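PDB 3FF4: uncharacterized protein from Cytophaga hutchinsonii ATCC 33406, which is of unknown function but belongs to the CoA-binding domain family and so may bind coenzyme A or a related nucleotide through its Rossmann-like fold. Local coordinates for residues M4-E15 and H30-K41; Q71-L79 and N94-N104. All coordinates share one frame; numbering follows the deposited sequence. Where two conformers were deposited one is given.

How the contacts relate
Both contacts belong to one Rossmann-like domain. Contact 1 lies near its middle and pairs strand 7-10 with the outermost strand 34-37 of the parallel sheet; contact 2, about 18 Å away between centres, sets helix 75-81 beside helix 95-103 in one of the two helical layers that cover the sheet. Backbone bonds dominate contact 1, with a long Lys6-Glu33 salt bridge near its start. Contact 2 is an apolar seam between helices, and its hydrogen bonds come from side chains gathered at one end. Contact 1 is buried along its strands and more exposed toward its ends; contact 2 is buried on the side facing the sheet. They meet where Leu10 of strand 7-10 packs against Ile78 of helix 75-81, CD2 to CD1 at 3.9 Å.

Contact 1. Residues M4-E15 and H30-K41; sequences MKKTLILGATPE and HGHEFIPVGRKK
The imidazole of His32 has the selenium of selenomethionine Met4 over one face, SE 4.2 Å from the ring centroid and 12° off the normal, while Lys5 meets its edge: Lys5 N donates to His32 ND1 at 2.8 Å in the ring plane. CG beside the backbone N (chi1 -56°) places the imidazole next to the lead-in to strand 7-10, and the second torsion turns ND1 to this amide; Phe122 meets the ring edge-to-face. The phenyl ring of Phe34 is approached obliquely by Ile9 CD1. These residues belong to the first beta-alpha-beta unit of a Rossmann-like fold, in which strands 7-10 and 34-37 run parallel and helix 19-30 makes the crossover. Thr7 N bonds to Glu33 O, and Thr7 O, Ile9 N and Ile9 O continue the pairing with Ile35 and Val37. Thr7 and Ile9 face helix 19-30. On the other face, Leu8 CG and Leu10 CD1 each lie 3.8 Å from a methyl of Val37, CG2 and CG1 respectively, beneath helix 75-81. Past the strands the chain turns at Gly11, whose positive phi suits glycine. Ala12 brings its methyl tightly onto Pro36, CB to CB at 3.5 Å. A water bridges Ala12 O and Lys40 N. Val37 O accepts from both Gly11 N and Ala12 N, at 2.9 Å each, the second donor standing 38° above the carbonyl plane.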
loop_
_atom_site.group_PDB
_atom_site.type_symbol
_atom_site.label_atom_id
_atom_site.label_comp_id
_atom_site.label_asym_id
_atom_site.label_seq_id
_atom_site.Cartn_x
_atom_site.Cartn_y
_atom_site.Cartn_z
HETATM N N MSE A 4 5.582 -3.291 14.391
HETATM C CA MSE A 4 5.433 -3.970 13.120
HETATM C C MSE A 4 4.002 -3.810 12.650
HETATM O O MSE A 4 3.074 -3.973 13.431
HETATM C CB MSE A 4 5.824 -5.434 13.253
HETATM C CG MSE A 4 7.293 -5.623 13.684
HETATM SE SE MSE A 4 8.607 -4.540 12.631
HETATM C CE MSE A 4 8.726 -2.909 13.727
ATOM N N LYS A 5 3.829 -3.443 11.384
ATOM C CA LYS A 5 2.511 -3.276 10.807
ATOM C C LYS A 5 2.384 -4.109 9.543
ATOM O O LYS A 5 3.217 -4.009 8.638
ATOM C CB LYS A 5 2.247 -1.798 10.507
ATOM C CG LYS A 5 2.428 -0.938 11.730
ATOM C CD LYS A 5 2.127 0.494 11.467
ATOM C CE LYS A 5 2.130 1.240 12.775
ATOM N NZ LYS A 5 1.962 2.663 12.515
ATOM N N LYS A 6 1.345 -4.936 9.489
ATOM C CA LYS A 6 1.043 -5.665 8.275
ATOM C C LYS A 6 0.609 -4.712 7.169
ATOM O O LYS A 6 -0.438 -4.050 7.265
ATOM C CB LYS A 6 -0.025 -6.729 8.496
ATOM C CG LYS A 6 -0.393 -7.416 7.186
ATOM C CD LYS A 6 -0.640 -8.856 7.373
ATOM C CE LYS A 6 -1.947 -9.093 7.999
ATOM N NZ LYS A 6 -1.959 -10.521 8.397
ATOM N N THR A 7 1.416 -4.669 6.118
ATOM C CA THR A 7 1.335 -3.623 5.085
ATOM C C THR A 7 1.087 -4.199 3.691
ATOM O O THR A 7 1.895 -4.977 3.151
ATOM C CB THR A 7 2.615 -2.749 5.077
ATOM O OG1 THR A 7 2.763 -2.159 6.379
ATOM C CG2 THR A 7 2.497 -1.642 4.017
ATOM N N LEU A 8 -0.036 -3.822 3.101
ATOM C CA LEU A 8 -0.357 -4.306 1.751
ATOM C C LEU A 8 0.108 -3.232 0.750
ATOM O O LEU A 8 -0.291 -2.060 0.860
ATOM C CB LEU A 8 -1.870 -4.590 1.624
ATOM C CG LEU A 8 -2.381 -5.287 0.351
ATOM C CD1 LEU A 8 -3.547 -6.180 0.762
ATOM C CD2 LEU A 8 -2.815 -4.250 -0.703
ATOM N N ILE A 9 0.944 -3.636 -0.208
ATOM C CA ILE A 9 1.391 -2.745 -1.308
ATOM C C ILE A 9 0.504 -2.958 -2.506
ATOM O O ILE A 9 0.510 -4.047 -3.109
ATOM C CB ILE A 9 2.850 -3.073 -1.717
ATOM C CG1 ILE A 9 3.750 -3.079 -0.464
ATOM C CG2 ILE A 9 3.336 -2.131 -2.895
ATOM C CD1 ILE A 9 5.235 -3.521 -0.711
ATOM N N LEU A 10 -0.249 -1.923 -2.857
ATOM C CA LEU A 10 -1.167 -1.974 -3.960
ATOM C C LEU A 10 -0.563 -1.222 -5.163
ATOM O O LEU A 10 -0.355 -0.000 -5.127
ATOM C CB LEU A 10 -2.523 -1.378 -3.539
ATOM C CG LEU A 10 -3.685 -1.544 -4.517
ATOM C CD1 LEU A 10 -3.933 -3.036 -4.778
ATOM C CD2 LEU A 10 -4.966 -0.893 -3.993
ATOM N N GLY A 11 -0.311 -1.976 -6.228
ATOM C CA GLY A 11 0.559 -1.538 -7.303
ATOM C C GLY A 11 1.933 -2.204 -7.247
ATOM O O GLY A 11 2.890 -1.722 -7.882
ATOM N N ALA A 12 2.055 -3.325 -6.521
ATOM C CA ALA A 12 3.348 -4.035 -6.437
ATOM C C ALA A 12 3.923 -4.380 -7.819
ATOM O O ALA A 12 3.175 -4.707 -8.751
ATOM C CB ALA A 12 3.206 -5.289 -5.626
ATOM N N THR A 13 5.244 -4.300 -7.957
ATOM C CA THR A 13 5.912 -4.583 -9.253
ATOM C C THR A 13 7.254 -5.252 -8.989
ATOM O O THR A 13 7.869 -4.984 -7.943
ATOM C CB THR A 13 6.066 -3.318 -10.159
ATOM O OG1 THR A 13 6.840 -3.656 -11.325
ATOM C CG2 THR A 13 6.725 -2.153 -9.421
ATOM N N PRO A 14 7.693 -6.171 -9.882
ATOM C CA PRO A 14 9.052 -6.713 -9.695
ATOM C C PRO A 14 10.188 -5.778 -10.187
ATOM O O PRO A 14 11.364 -6.036 -9.869
ATOM C CB PRO A 14 9.022 -8.027 -10.496
ATOM C CG PRO A 14 7.999 -7.773 -11.568
ATOM C CD PRO A 14 6.968 -6.857 -10.977
ATOM N N GLU A 15 9.848 -4.732 -10.945
ATOM C CA GLU A 15 10.846 -3.781 -11.459
ATOM C C GLU A 15 11.545 -3.053 -10.310
ATOM O O GLU A 15 10.928 -2.261 -9.598
ATOM C CB GLU A 15 10.187 -2.787 -12.415
ATOM C CG GLU A 15 9.543 -3.460 -13.616
ATOM C CD GLU A 15 8.382 -2.670 -14.164
ATOM O OE1 GLU A 15 7.506 -2.266 -13.368
ATOM O OE2 GLU A 15 8.353 -2.438 -15.393
ATOM N N HIS A 30 12.808 -3.388 7.647
ATOM C CA HIS A 30 12.309 -2.891 8.928
ATOM C C HIS A 30 11.526 -3.944 9.710
ATOM O O HIS A 30 11.233 -3.736 10.877
ATOM C CB HIS A 30 11.489 -1.595 8.767
ATOM C CG HIS A 30 12.331 -0.358 8.688
ATOM N ND1 HIS A 30 12.796 0.150 7.496
ATOM C CD2 HIS A 30 12.816 0.455 9.655
ATOM C CE1 HIS A 30 13.516 1.233 7.728
ATOM N NE2 HIS A 30 13.539 1.441 9.031
ATOM N N GLY A 31 11.204 -5.073 9.080
ATOM C CA GLY A 31 10.567 -6.187 9.793
ATOM C C GLY A 31 9.046 -6.253 9.679
ATOM O O GLY A 31 8.406 -7.117 10.288
ATOM N N HIS A 32 8.467 -5.340 8.912
ATOM C CA HIS A 32 7.038 -5.398 8.615
ATOM C C HIS A 32 6.743 -6.525 7.631
ATOM O O HIS A 32 7.524 -6.747 6.708
ATOM C CB HIS A 32 6.565 -4.072 8.014
ATOM C CG HIS A 32 6.856 -2.892 8.892
ATOM N ND1 HIS A 32 6.066 -2.554 9.972
ATOM C CD2 HIS A 32 7.864 -1.991 8.867
ATOM C CE1 HIS A 32 6.566 -1.478 10.561
ATOM N NE2 HIS A 32 7.661 -1.123 9.913
ATOM N N GLU A 33 5.625 -7.221 7.828
ATOM C CA GLU A 33 5.105 -8.142 6.818
ATOM C C GLU A 33 4.497 -7.329 5.662
ATOM O O GLU A 33 3.574 -6.533 5.872
ATOM C CB GLU A 33 4.063 -9.079 7.427
ATOM C CG GLU A 33 3.242 -9.822 6.396
ATOM C CD GLU A 33 2.306 -10.845 7.030
ATOM O OE1 GLU A 33 1.837 -10.629 8.189
ATOM O OE2 GLU A 33 2.066 -11.878 6.369
ATOM N N PHE A 34 5.050 -7.486 4.462
ATOM C CA PHE A 34 4.480 -6.826 3.269
ATOM C C PHE A 34 3.697 -7.836 2.432
ATOM O O PHE A 34 4.056 -9.045 2.375
ATOM C CB PHE A 34 5.550 -6.099 2.424
ATOM C CG PHE A 34 6.393 -7.012 1.587
ATOM C CD1 PHE A 34 6.073 -7.236 0.237
ATOM C CD2 PHE A 34 7.491 -7.666 2.141
ATOM C CE1 PHE A 34 6.841 -8.111 -0.539
ATOM C CE2 PHE A 34 8.260 -8.549 1.373
ATOM C CZ PHE A 34 7.936 -8.757 0.020
ATOM N N ILE A 35 2.630 -7.355 1.796
ATOM C CA ILE A 35 1.847 -8.194 0.898
ATOM C C ILE A 35 1.697 -7.533 -0.482
ATOM O O ILE A 35 1.019 -6.508 -0.578
ATOM C CB ILE A 35 0.454 -8.510 1.478
ATOM C CG1 ILE A 35 0.587 -9.177 2.863
ATOM C CG2 ILE A 35 -0.340 -9.409 0.479
ATOM C CD1 ILE A 35 -0.691 -9.187 3.642
ATOM N N PRO A 36 2.316 -8.123 -1.537
ATOM C CA PRO A 36 2.295 -7.491 -2.867
ATOM C C PRO A 36 1.037 -7.832 -3.673
ATOM O O PRO A 36 0.781 -9.025 -3.971
ATOM C CB PRO A 36 3.521 -8.067 -3.563
ATOM C CG PRO A 36 3.829 -9.372 -2.837
ATOM C CD PRO A 36 3.167 -9.342 -1.493
ATOM N N VAL A 37 0.266 -6.794 -4.008
ATOM C CA VAL A 37 -0.955 -6.923 -4.792
ATOM C C VAL A 37 -0.873 -5.946 -5.966
ATOM O O VAL A 37 -0.387 -4.817 -5.843
ATOM C CB VAL A 37 -2.232 -6.658 -3.947
ATOM C CG1 VAL A 37 -3.524 -6.814 -4.777
ATOM C CG2 VAL A 37 -2.273 -7.555 -2.712
ATOM N N GLY A 38 -1.318 -6.399 -7.127
ATOM C CA GLY A 38 -1.393 -5.519 -8.285
ATOM C C GLY A 38 -1.720 -6.284 -9.537
ATOM O O GLY A 38 -2.140 -7.455 -9.472
ATOM N N ARG A 39 -1.536 -5.639 -10.690
ATOM C CA ARG A 39 -1.833 -6.288 -11.959
ATOM C C ARG A 39 -0.605 -6.881 -12.646
ATOM O O ARG A 39 -0.743 -7.728 -13.523
ATOM C CB ARG A 39 -2.581 -5.347 -12.917
ATOM C CG ARG A 39 -1.811 -4.115 -13.329
ATOM C CD ARG A 39 -2.465 -3.491 -14.550
ATOM N NE ARG A 39 -2.004 -2.129 -14.783
ATOM C CZ ARG A 39 -2.261 -1.439 -15.892
ATOM N NH1 ARG A 39 -2.971 -1.990 -16.871
ATOM N NH2 ARG A 39 -1.800 -0.201 -16.023
ATOM N N LYS A 40 0.590 -6.441 -12.250
ATOM C CA LYS A 40 1.836 -6.970 -12.839
ATOM C C LYS A 40 2.132 -8.396 -12.358
ATOM O O LYS A 40 1.946 -8.716 -11.189
ATOM C CB LYS A 40 3.011 -6.037 -12.534
ATOM C CG LYS A 40 3.168 -4.943 -13.569
ATOM C CD LYS A 40 3.833 -3.710 -12.969
ATOM C CE LYS A 40 4.203 -2.689 -14.066
ATOM N NZ LYS A 40 5.265 -1.739 -13.572
ATOM N N LYS A 41 2.561 -9.239 -13.287
ATOM C CA LYS A 41 2.970 -10.612 -12.996
ATOM C C LYS A 41 4.378 -10.625 -12.409
ATOM O O LYS A 41 5.220 -9.812 -12.784
ATOM C CB LYS A 41 2.960 -11.435 -14.281
ATOM C CG LYS A 41 1.606 -11.516 -14.943
ATOM C CD LYS A 41 0.923 -12.855 -14.656
ATOM C CE LYS A 41 -0.564 -12.807 -15.044
ATOM N NZ LYS A 41 -1.447 -13.340 -13.936
HETATM O O HOH W 1 0.894 -4.136 -10.278
#

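Contact 2. Residues Q71-L79 and N94-N104; sequences QLSEYNYIL and NEELEEILSEN
Helices 75-79 and 95-103 run in roughly the same direction at 31°, their axes 11.0 Å apart at closest approach, with Tyr75 level with Leu97 and Leu79 with Leu101. The ring of Tyr75 lies against Leu97 and Ile100, whose CD1 comes obliquely to within 3.8 Å of Tyr75 CE2. Leu97 CD1 lies over one face, 4.0 Å from the centroid in a CH-pi contact, and Leu72 CA of the same segment as Tyr75 covers the opposite face. The Tyr75 hydroxyl donates to Glu96 OE1 at 2.8 Å on the anti side of a carboxylate almost perpendicular to the ring, and accepts from Asn94 ND2 at 3.0 Å. The two helices form part of one of the two helical layers of a Rossmann-like fold; Ile78 and Leu101 both reach Val86 of strand 85-88. Asn94 is the N-cap of helix 95-103, its OD1 weakly accepting from Leu97 N. With CG anti to the backbone N (chi1 178°), its amide also reaches across to Gln71, ND2 to OE1 at 2.7 Å. A phenylalanine in place of Tyr75 would probably leave Glu96 OE1 without its hydroxyl donor and Asn94 ND2 with one acceptor fewer. Farther along, Ile78 CG2 meets Leu101 CD2 at 3.8 Å, and Leu79 CD2 rests 3.9 Å from Asn104 CG.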
loop_
_atom_site.group_PDB
_atom_site.type_symbol
_atom_site.label_atom_id
_atom_site.label_comp_id
_atom_site.label_asym_id
_atom_site.label_seq_id
_atom_site.Cartn_x
_atom_site.Cartn_y
_atom_site.Cartn_z
ATOM N N GLN A 71 -7.038 3.860 -9.359
ATOM C CA GLN A 71 -7.561 3.639 -8.024
ATOM C C GLN A 71 -9.064 3.426 -8.059
ATOM O O GLN A 71 -9.592 2.699 -7.246
ATOM C CB GLN A 71 -7.254 4.823 -7.102
ATOM C CG GLN A 71 -5.811 4.957 -6.662
ATOM C CD GLN A 71 -5.533 6.305 -6.013
ATOM O OE1 GLN A 71 -6.445 6.945 -5.466
ATOM N NE2 GLN A 71 -4.266 6.730 -6.040
ATOM N N LEU A 72 -9.751 4.084 -8.988
ATOM C CA LEU A 72 -11.211 3.966 -9.108
ATOM C C LEU A 72 -11.705 2.524 -8.974
ATOM O O LEU A 72 -12.622 2.239 -8.211
ATOM C CB LEU A 72 -11.662 4.537 -10.444
ATOM C CG LEU A 72 -12.170 5.975 -10.474
ATOM C CD1 LEU A 72 -11.360 6.931 -9.630
ATOM C CD2 LEU A 72 -12.237 6.453 -11.943
ATOM N N SER A 73 -11.074 1.607 -9.701
ATOM C CA SER A 73 -11.513 0.208 -9.686
ATOM C C SER A 73 -11.156 -0.502 -8.363
ATOM O O SER A 73 -11.537 -1.652 -8.160
ATOM C CB SER A 73 -10.885 -0.543 -10.867
ATOM O OG SER A 73 -9.469 -0.427 -10.780
ATOM N N GLU A 74 -10.430 0.185 -7.470
ATOM C CA GLU A 74 -9.954 -0.418 -6.206
ATOM C C GLU A 74 -10.600 0.127 -4.918
ATOM O O GLU A 74 -10.317 -0.379 -3.825
ATOM C CB GLU A 74 -8.426 -0.261 -6.073
ATOM C CG GLU A 74 -7.601 -0.746 -7.266
ATOM C CD GLU A 74 -7.543 -2.288 -7.394
ATOM O OE1 GLU A 74 -7.883 -3.037 -6.450
ATOM O OE2 GLU A 74 -7.150 -2.763 -8.465
ATOM N N TYR A 75 -11.423 1.172 -5.032
ATOM C CA TYR A 75 -12.046 1.827 -3.862
ATOM C C TYR A 75 -12.729 0.808 -2.929
ATOM O O TYR A 75 -12.456 0.748 -1.731
ATOM C CB TYR A 75 -13.114 2.837 -4.324
ATOM C CG TYR A 75 -12.634 4.194 -4.819
ATOM C CD1 TYR A 75 -11.296 4.439 -5.106
ATOM C CD2 TYR A 75 -13.557 5.229 -5.042
ATOM C CE1 TYR A 75 -10.879 5.684 -5.576
ATOM C CE2 TYR A 75 -13.143 6.472 -5.507
ATOM C CZ TYR A 75 -11.803 6.692 -5.762
ATOM O OH TYR A 75 -11.388 7.913 -6.227
ATOM N N ASN A 76 -13.628 0.013 -3.486
ATOM C CA ASN A 76 -14.383 -0.935 -2.672
ATOM C C ASN A 76 -13.499 -2.022 -2.081
ATOM O O ASN A 76 -13.757 -2.477 -0.975
ATOM C CB ASN A 76 -15.543 -1.538 -3.469
ATOM C CG ASN A 76 -16.649 -0.539 -3.701
ATOM O OD1 ASN A 76 -16.768 0.464 -2.976
ATOM N ND2 ASN A 76 -17.467 -0.788 -4.727
ATOM N N TYR A 77 -12.446 -2.409 -2.804
ATOM C CA TYR A 77 -11.488 -3.387 -2.285
ATOM C C TYR A 77 -10.728 -2.822 -1.077
ATOM O O TYR A 77 -10.619 -3.473 -0.027
ATOM C CB TYR A 77 -10.527 -3.873 -3.378
ATOM C CG TYR A 77 -9.487 -4.876 -2.889
ATOM C CD1 TYR A 77 -9.879 -6.111 -2.327
ATOM C CD2 TYR A 77 -8.122 -4.574 -2.942
ATOM C CE1 TYR A 77 -8.926 -7.016 -1.843
ATOM C CE2 TYR A 77 -7.145 -5.496 -2.480
ATOM C CZ TYR A 77 -7.565 -6.687 -1.931
ATOM O OH TYR A 77 -6.634 -7.562 -1.480
ATOM N N ILE A 78 -10.251 -1.597 -1.219
ATOM C CA ILE A 78 -9.547 -0.936 -0.124
ATOM C C ILE A 78 -10.472 -0.874 1.120
ATOM O O ILE A 78 -10.064 -1.287 2.216
ATOM C CB ILE A 78 -8.997 0.461 -0.540
ATOM C CG1 ILE A 78 -7.902 0.303 -1.627
ATOM C CG2 ILE A 78 -8.465 1.204 0.676
ATOM C CD1 ILE A 78 -7.685 1.532 -2.496
ATOM N N LEU A 79 -11.705 -0.400 0.917
ATOM C CA LEU A 79 -12.723 -0.386 1.979
ATOM C C LEU A 79 -12.946 -1.773 2.598
ATOM O O LEU A 79 -12.912 -1.907 3.822
ATOM C CB LEU A 79 -14.046 0.212 1.465
ATOM C CG LEU A 79 -14.081 1.708 1.117
ATOM C CD1 LEU A 79 -15.467 2.093 0.592
ATOM C CD2 LEU A 79 -13.719 2.601 2.315
ATOM N N ASN A 94 -5.278 11.664 -4.055
ATOM C CA ASN A 94 -6.601 11.536 -4.623
ATOM C C ASN A 94 -7.587 12.033 -3.575
ATOM O O ASN A 94 -7.916 11.319 -2.630
ATOM C CB ASN A 94 -6.867 10.070 -5.019
ATOM C CG ASN A 94 -8.267 9.842 -5.585
ATOM O OD1 ASN A 94 -9.116 10.733 -5.549
ATOM N ND2 ASN A 94 -8.509 8.637 -6.111
ATOM N N GLU A 95 -8.036 13.276 -3.726
ATOM C CA GLU A 95 -8.841 13.887 -2.671
ATOM C C GLU A 95 -10.153 13.150 -2.437
ATOM O O GLU A 95 -10.510 12.916 -1.289
ATOM C CB GLU A 95 -9.074 15.379 -2.899
ATOM C CG GLU A 95 -9.833 16.009 -1.747
ATOM C CD GLU A 95 -9.732 17.513 -1.729
ATOM O OE1 GLU A 95 -8.711 18.031 -1.217
ATOM O OE2 GLU A 95 -10.683 18.172 -2.202
ATOM N N GLU A 96 -10.834 12.754 -3.511
ATOM C CA GLU A 96 -12.057 11.966 -3.394
ATOM C C GLU A 96 -11.826 10.689 -2.576
ATOM O O GLU A 96 -12.599 10.377 -1.654
ATOM C CB GLU A 96 -12.635 11.613 -4.770
ATOM C CG GLU A 96 -13.634 10.459 -4.689
ATOM C CD GLU A 96 -14.270 10.108 -6.019
ATOM O OE1 GLU A 96 -13.567 9.564 -6.909
ATOM O OE2 GLU A 96 -15.487 10.366 -6.169
ATOM N N LEU A 97 -10.753 9.961 -2.879
ATOM C CA LEU A 97 -10.510 8.725 -2.131
ATOM C C LEU A 97 -10.146 8.997 -0.661
ATOM O O LEU A 97 -10.610 8.288 0.236
ATOM C CB LEU A 97 -9.506 7.775 -2.829
ATOM C CG LEU A 97 -9.228 6.481 -2.020
ATOM C CD1 LEU A 97 -10.503 5.696 -1.757
ATOM C CD2 LEU A 97 -8.195 5.541 -2.673
ATOM N N GLU A 98 -9.322 10.006 -0.415
ATOM C CA GLU A 98 -9.075 10.463 0.971
ATOM C C GLU A 98 -10.382 10.672 1.787
ATOM O O GLU A 98 -10.514 10.161 2.909
ATOM C CB GLU A 98 -8.218 11.741 0.960
ATOM C CG GLU A 98 -6.843 11.516 0.300
ATOM C CD GLU A 98 -6.124 12.814 -0.154
ATOM O OE1 GLU A 98 -5.398 12.750 -1.180
ATOM O OE2 GLU A 98 -6.263 13.867 0.506
ATOM N N GLU A 99 -11.336 11.405 1.216
ATOM C CA GLU A 99 -12.597 11.690 1.903
ATOM C C GLU A 99 -13.420 10.448 2.114
ATOM O O GLU A 99 -13.994 10.269 3.182
ATOM C CB GLU A 99 -13.437 12.687 1.128
ATOM C CG GLU A 99 -12.836 14.037 1.128
ATOM C CD GLU A 99 -13.644 15.030 0.319
ATOM O OE1 GLU A 99 -14.867 14.795 0.086
ATOM O OE2 GLU A 99 -13.036 16.058 -0.078
ATOM N N ILE A 100 -13.480 9.593 1.098
ATOM C CA ILE A 100 -14.229 8.344 1.216
ATOM C C ILE A 100 -13.636 7.502 2.346
ATOM O O ILE A 100 -14.367 6.955 3.192
ATOM C CB ILE A 100 -14.248 7.567 -0.109
ATOM C CG1 ILE A 100 -15.158 8.272 -1.125
ATOM C CG2 ILE A 100 -14.710 6.136 0.124
ATOM C CD1 ILE A 100 -15.093 7.669 -2.523
ATOM N N LEU A 101 -12.311 7.423 2.383
ATOM C CA LEU A 101 -11.633 6.694 3.471
ATOM C C LEU A 101 -11.955 7.278 4.850
ATOM O O LEU A 101 -12.426 6.557 5.741
ATOM C CB LEU A 101 -10.114 6.668 3.254
ATOM C CG LEU A 101 -9.662 5.795 2.079
ATOM C CD1 LEU A 101 -8.197 6.086 1.732
ATOM C CD2 LEU A 101 -9.888 4.308 2.361
ATOM N N SER A 102 -11.681 8.572 5.028
ATOM C CA SER A 102 -11.834 9.206 6.313
ATOM C C SER A 102 -13.302 9.174 6.768
ATOM O O SER A 102 -13.560 8.984 7.943
ATOM C CB SER A 102 -11.243 10.616 6.261
ATOM O OG SER A 102 -11.868 11.359 5.202
ATOM N N GLU A 103 -14.248 9.298 5.825
ATOM C CA GLU A 103 -15.691 9.075 6.048
ATOM C C GLU A 103 -15.995 7.720 6.609
ATOM O O GLU A 103 -16.962 7.550 7.343
ATOM C CB GLU A 103 -16.442 9.060 4.703
ATOM C CG GLU A 103 -17.243 10.177 4.497
ATOM C CD GLU A 103 -17.787 10.262 3.089
ATOM O OE1 GLU A 103 -18.229 9.260 2.450
ATOM O OE2 GLU A 103 -17.791 11.399 2.636
ATOM N N ASN A 104 -15.247 6.734 6.145
ATOM C CA ASN A 104 -15.452 5.358 6.582
ATOM C C ASN A 104 -14.521 5.006 7.735
ATOM O O ASN A 104 -14.281 3.839 7.987
ATOM C CB ASN A 104 -15.257 4.368 5.419
ATOM C CG ASN A 104 -16.441 4.348 4.459
ATOM O OD1 ASN A 104 -17.367 3.557 4.623
ATOM N ND2 ASN A 104 -16.418 5.223 3.452
#